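Long-range contacts in fatty acyl CoA synthetase FADD13 (FATTY-ACYL-CoA SYNTHETASE) (Mycobacterium tuberculosis, PDB 3R44), which belongs to the ANL superfamily of AMP-binding enzymes, joining a large AMP-binding domain to a smaller C-terminal domain: residues L214-P219 with T227-S232; K249-I254 with P276-L281. One frame throughout, in Å; residues are numbered along the deposited sequence.

Overall arrangement
Contacts 1 and 2 illustrate how packing changes with distance from a central sheet. Contact 1 is buried and sets strand 213-216 against helix 223-235; contact 2, nearer the surface, sets helix 247-256 against the short helix 276-280. No element is common to both, yet they meet at L215, which points away from the helix of contact 1 and packs on V250, L253 and I254, so the strand is covered by a different helix on each face. Across contact 1 the touching groups are almost wholly aliphatic and aromatic carbon. Contact 2, its centre about 20 Å from that of contact 1, centres on an aromatic pair, W251 and F278, and adds a glutamate and a bridging water.

Contact 1. Residues L214-P219 with T227-S232; sequences LLLPLP and TTVIFS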
loop_
_atom_site.group_PDB
_atom_site.type_symbol
_atom_site.label_atom_id
_atom_site.label_comp_id
_atom_site.label_asym_id
_atom_site.label_seq_id
_atom_site.Cartn_x
_atom_site.Cartn_y
_atom_site.Cartn_z
ATOM N N LEU A 214 3.609 18.323 2.237
ATOM C CA LEU A 214 2.989 17.033 2.486
ATOM C C LEU A 214 3.918 16.164 3.322
ATOM O O LEU A 214 5.063 15.852 2.923
ATOM C CB LEU A 214 2.600 16.360 1.143
ATOM C CG LEU A 214 1.798 15.059 1.299
ATOM C CD1 LEU A 214 1.004 14.765 0.022
ATOM C CD2 LEU A 214 2.762 13.897 1.569
ATOM N N LEU A 215 3.426 15.743 4.482
ATOM C CA LEU A 215 4.188 14.881 5.390
ATOM C C LEU A 215 4.067 13.415 5.015
ATOM O O LEU A 215 2.935 12.863 4.905
ATOM C CB LEU A 215 3.715 15.089 6.818
ATOM C CG LEU A 215 4.345 14.145 7.820
ATOM C CD1 LEU A 215 5.807 14.567 8.065
ATOM C CD2 LEU A 215 3.477 14.146 9.118
ATOM N N LEU A 216 5.209 12.804 4.768
ATOM C CA LEU A 216 5.329 11.371 4.475
ATOM C C LEU A 216 6.070 10.688 5.618
ATOM O O LEU A 216 7.294 10.801 5.731
ATOM C CB LEU A 216 6.092 11.118 3.173
ATOM C CG LEU A 216 6.079 9.649 2.739
ATOM C CD1 LEU A 216 4.712 9.036 2.738
ATOM C CD2 LEU A 216 6.748 9.526 1.374
ATOM N N PRO A 217 5.325 9.970 6.474
ATOM C CA PRO A 217 6.013 9.331 7.582
ATOM C C PRO A 217 5.842 7.805 7.494
ATOM O O PRO A 217 5.951 7.101 8.536
ATOM C CB PRO A 217 5.242 9.869 8.780
ATOM C CG PRO A 217 3.801 9.804 8.262
ATOM C CD PRO A 217 3.884 10.097 6.779
ATOM N N LEU A 218 5.591 7.316 6.275
ATOM C CA LEU A 218 5.417 5.907 6.012
ATOM C C LEU A 218 6.515 5.473 5.018
ATOM O O LEU A 218 6.941 6.258 4.181
ATOM C CB LEU A 218 4.072 5.641 5.367
ATOM C CG LEU A 218 2.878 6.112 6.218
ATOM C CD1 LEU A 218 1.647 6.371 5.365
ATOM C CD2 LEU A 218 2.658 5.078 7.302
ATOM N N PRO A 219 6.858 4.186 5.016
ATOM C CA PRO A 219 7.998 3.768 4.179
ATOM C C PRO A 219 7.783 3.912 2.688
ATOM O O PRO A 219 6.705 3.619 2.149
ATOM C CB PRO A 219 8.176 2.291 4.542
ATOM C CG PRO A 219 7.625 2.217 5.961
ATOM C CD PRO A 219 6.433 3.130 5.940
ATOM N N THR A 227 3.706 6.483 -5.017
ATOM C CA THR A 227 2.766 7.317 -5.774
ATOM C C THR A 227 2.702 8.746 -5.205
ATOM O O THR A 227 2.680 9.709 -5.987
ATOM C CB THR A 227 1.419 6.607 -5.851
ATOM O OG1 THR A 227 1.617 5.363 -6.545
ATOM C CG2 THR A 227 0.383 7.467 -6.584
ATOM N N THR A 228 2.754 8.903 -3.865
ATOM C CA THR A 228 2.788 10.217 -3.191
ATOM C C THR A 228 3.997 11.010 -3.592
ATOM O O THR A 228 3.912 12.183 -3.888
ATOM C CB THR A 228 2.849 10.065 -1.684
ATOM O OG1 THR A 228 1.679 9.397 -1.260
ATOM C CG2 THR A 228 2.968 11.404 -0.906
ATOM N N VAL A 229 5.142 10.370 -3.642
ATOM C CA VAL A 229 6.358 11.075 -4.075
ATOM C C VAL A 229 6.194 11.618 -5.515
ATOM O O VAL A 229 6.536 12.760 -5.844
ATOM C CB VAL A 229 7.561 10.128 -3.964
ATOM C CG1 VAL A 229 8.819 10.627 -4.779
ATOM C CG2 VAL A 229 7.877 9.781 -2.477
ATOM N N ILE A 230 5.692 10.777 -6.409
ATOM C CA ILE A 230 5.495 11.143 -7.810
ATOM C C ILE A 230 4.403 12.228 -8.006
ATOM O O ILE A 230 4.582 13.187 -8.757
ATOM C CB ILE A 230 5.154 9.884 -8.704
ATOM C CG1 ILE A 230 6.252 8.802 -8.592
ATOM C CG2 ILE A 230 4.911 10.311 -10.168
ATOM C CD1 ILE A 230 7.594 9.342 -8.708
ATOM N N PHE A 231 3.283 12.115 -7.329
ATOM C CA PHE A 231 2.267 13.143 -7.498
ATOM C C PHE A 231 2.660 14.443 -6.862
ATOM O O PHE A 231 2.237 15.475 -7.328
ATOM C CB PHE A 231 0.818 12.690 -7.223
ATOM C CG PHE A 231 0.367 12.740 -5.772
ATOM C CD1 PHE A 231 -0.144 11.577 -5.167
ATOM C CD2 PHE A 231 0.402 13.914 -5.041
ATOM C CE1 PHE A 231 -0.633 11.610 -3.821
ATOM C CE2 PHE A 231 -0.099 13.978 -3.729
ATOM C CZ PHE A 231 -0.599 12.823 -3.117
ATOM N N SER A 232 3.571 14.384 -5.909
ATOM C CA SER A 232 4.143 15.597 -5.342
ATOM C C SER A 232 4.911 16.380 -6.412
ATOM O O SER A 232 4.779 17.616 -6.525
ATOM C CB SER A 232 5.019 15.293 -4.129
ATOM O OG SER A 232 4.204 14.915 -3.024
#
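The strand 214-216, with L214 and L216 pointing toward the helix, runs nearly antiparallel to helix 227-232, with S232 opposite L214 and T228 opposite L216: the N-to-C directions differ by 155° and the axes come within 10.4 Å. L214 makes the largest single contribution. Its CG stands anti to the backbone N (chi1 -174°), which extends both methyls up to the helix; CD2 meets the methyl CG2 of T228 at 3.5 Å, while CD1 approaches the F231 ring obliquely, 4.0 Å from CE2. Two residues on, L216 crosses V229 at about a right angle, CD2 lying 4.0 Å from CG2 of the valine. With its hydroxyl turned back to bond A224 O in the preceding turn, T228 presents its methyl to the strand. Its carbonyl O, too, is engaged within the helix, held by the backbone N of S232 and, from the opposite face of the carbonyl plane, by S232 OG at 2.9 Å. The pair forms the first two elements of a beta-alpha-beta unit whose last strand, 238-241, bonds through T238 and I240 to this one; helix 79-91 packs on V229, and helix 192-205 brings A199 and W202 to F231.

Contact 2. Residues K249-I254 with P276-L281; sequences KVWSLI and PEFAEL
W251 reaches from helix 247-256 toward the short helix 276-280, and its indole is met there by both F278 and E277. W251 and F278 lie side by side and point the same way. The backbone of the phenylalanine, at CA, sits over one face of the indole, 4.1 Å above its plane and offset toward the rim, while CZ2 of W251 comes in at the edge of the phenyl ring, in its plane, 3.7 Å from CD1. An extended F278 side chain (chi1 -177°) makes this possible, carrying the ring along the indole toward its six-membered portion. E277 crosses W251 obliquely, and the closest approach is between the two CB atoms at 3.7 Å.

In the parallel part of the central sheet, helix 247-256 belongs to the crossover from strand 238-241 to strand 261-264, and helix 276-280 to the following connection, toward strand 288-291; the contact thus joins successive beta-alpha-beta crossovers. At the far end of the short helix, L281 is the first residue to leave helical geometry, and its CD1 rests where the tryptophan backbone meets its side chain, 3.8 Å from C and 3.9 Å from CB of W251. A water accepts from W251 N at 3.2 Å and donates a weak bond to E277 OE1, linking the two helices through solvent. The indole NE1 is bonded to M272 O, which helps to hold the ring's rotation, while K307 makes cation-pi contacts with both W251 and F278.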
loop_
_atom_site.group_PDB
_atom_site.type_symbol
_atom_site.label_atom_id
_atom_site.label_comp_id
_atom_site.label_asym_id
_atom_site.label_seq_id
_atom_site.Cartn_x
_atom_site.Cartn_y
_atom_site.Cartn_z
ATOM N N LYS A 249 6.977 13.490 18.272
ATOM C CA LYS A 249 7.738 14.489 17.525
ATOM C C LYS A 249 6.983 15.003 16.306
ATOM O O LYS A 249 7.370 16.040 15.715
ATOM C CB LYS A 249 9.084 13.917 17.048
ATOM C CG LYS A 249 10.009 13.478 18.169
ATOM C CD LYS A 249 11.480 13.673 17.777
ATOM C CE LYS A 249 12.409 13.275 18.931
ATOM N NZ LYS A 249 12.829 11.841 18.659
ATOM N N VAL A 250 5.911 14.327 15.905
ATOM C CA VAL A 250 5.279 14.641 14.608
ATOM C C VAL A 250 4.520 15.970 14.564
ATOM O O VAL A 250 4.575 16.682 13.563
ATOM C CB VAL A 250 4.426 13.461 14.105
ATOM C CG1 VAL A 250 3.286 13.203 15.014
ATOM C CG2 VAL A 250 3.962 13.639 12.612
ATOM N N TRP A 251 3.855 16.343 15.653
ATOM C CA TRP A 251 3.080 17.589 15.622
ATOM C C TRP A 251 4.014 18.781 15.508
ATOM O O TRP A 251 3.682 19.745 14.853
ATOM C CB TRP A 251 2.143 17.738 16.820
ATOM C CG TRP A 251 0.909 16.860 16.745
ATOM C CD1 TRP A 251 0.642 15.790 17.527
ATOM C CD2 TRP A 251 -0.179 16.959 15.815
ATOM N NE1 TRP A 251 -0.553 15.217 17.165
ATOM C CE2 TRP A 251 -1.060 15.884 16.093
ATOM C CE3 TRP A 251 -0.467 17.800 14.745
ATOM C CZ2 TRP A 251 -2.247 15.677 15.383
ATOM C CZ3 TRP A 251 -1.659 17.594 14.027
ATOM C CH2 TRP A 251 -2.520 16.539 14.344
ATOM N N SER A 252 5.156 18.737 16.186
ATOM C CA SER A 252 6.150 19.802 16.093
ATOM C C SER A 252 6.599 19.968 14.651
ATOM O O SER A 252 6.859 21.058 14.176
ATOM C CB SER A 252 7.382 19.449 16.941
ATOM O OG SER A 252 8.297 20.526 16.962
ATOM N N LEU A 253 6.735 18.847 13.972
ATOM C CA LEU A 253 7.250 18.834 12.630
ATOM C C LEU A 253 6.184 19.439 11.747
ATOM O O LEU A 253 6.498 20.228 10.850
ATOM C CB LEU A 253 7.552 17.386 12.208
ATOM C CG LEU A 253 7.948 17.196 10.738
ATOM C CD1 LEU A 253 9.094 18.153 10.337
ATOM C CD2 LEU A 253 8.295 15.704 10.398
ATOM N N ILE A 254 4.934 19.050 11.988
ATOM C CA ILE A 254 3.785 19.533 11.215
ATOM C C ILE A 254 3.648 21.076 11.347
ATOM O O ILE A 254 3.405 21.801 10.361
ATOM C CB ILE A 254 2.508 18.797 11.667
ATOM C CG1 ILE A 254 2.421 17.422 10.994
ATOM C CG2 ILE A 254 1.235 19.619 11.422
ATOM C CD1 ILE A 254 1.310 16.535 11.582
ATOM N N PRO A 276 0.710 14.795 24.183
ATOM C CA PRO A 276 0.441 16.121 24.779
ATOM C C PRO A 276 0.319 17.180 23.691
ATOM O O PRO A 276 -0.472 18.127 23.825
ATOM C CB PRO A 276 1.707 16.381 25.604
ATOM C CG PRO A 276 2.086 15.039 26.099
ATOM C CD PRO A 276 1.780 14.102 24.923
ATOM N N GLU A 277 1.077 17.008 22.604
ATOM C CA GLU A 277 1.031 17.988 21.528
ATOM C C GLU A 277 -0.330 18.147 20.832
ATOM O O GLU A 277 -0.557 19.186 20.218
ATOM C CB GLU A 277 2.138 17.764 20.502
ATOM C CG GLU A 277 3.542 18.000 21.073
ATOM C CD GLU A 277 4.057 16.841 21.993
ATOM O OE1 GLU A 277 3.484 15.678 22.051
ATOM O OE2 GLU A 277 5.055 17.130 22.714
ATOM N N PHE A 278 -1.180 17.128 20.860
ATOM C CA PHE A 278 -2.494 17.199 20.195
ATOM C C PHE A 278 -3.365 18.302 20.790
ATOM O O PHE A 278 -3.996 19.061 20.054
ATOM C CB PHE A 278 -3.214 15.877 20.340
ATOM C CG PHE A 278 -4.539 15.821 19.638
ATOM C CD1 PHE A 278 -4.607 15.694 18.295
ATOM C CD2 PHE A 278 -5.721 15.904 20.343
ATOM C CE1 PHE A 278 -5.849 15.610 17.650
ATOM C CE2 PHE A 278 -6.948 15.866 19.710
ATOM C CZ PHE A 278 -7.023 15.741 18.385
ATOM N N ALA A 279 -3.381 18.344 22.115
ATOM C CA ALA A 279 -4.144 19.322 22.881
ATOM C C ALA A 279 -3.430 20.644 22.794
ATOM O O ALA A 279 -4.076 21.678 22.870
ATOM C CB ALA A 279 -4.262 18.878 24.360
ATOM N N GLU A 280 -2.101 20.624 22.671
ATOM C CA GLU A 280 -1.318 21.820 22.940
ATOM C C GLU A 280 -0.826 22.670 21.768
ATOM O O GLU A 280 -0.783 23.887 21.880
ATOM C CB GLU A 280 -0.265 21.544 24.022
ATOM C CG GLU A 280 1.166 21.347 23.698
ATOM C CD GLU A 280 1.883 20.499 24.803
ATOM O OE1 GLU A 280 2.951 19.911 24.501
ATOM O OE2 GLU A 280 1.380 20.385 25.953
ATOM N N LEU A 281 -0.512 22.060 20.630
ATOM C CA LEU A 281 -0.027 22.822 19.473
ATOM C C LEU A 281 -1.188 23.111 18.523
ATOM O O LEU A 281 -2.104 22.290 18.422
ATOM C CB LEU A 281 1.075 22.032 18.748
ATOM C CG LEU A 281 2.419 21.833 19.463
ATOM C CD1 LEU A 281 3.362 21.001 18.584
ATOM C CD2 LEU A 281 3.107 23.140 19.866
HETATM O O HOH W 1 3.758 15.176 18.618
#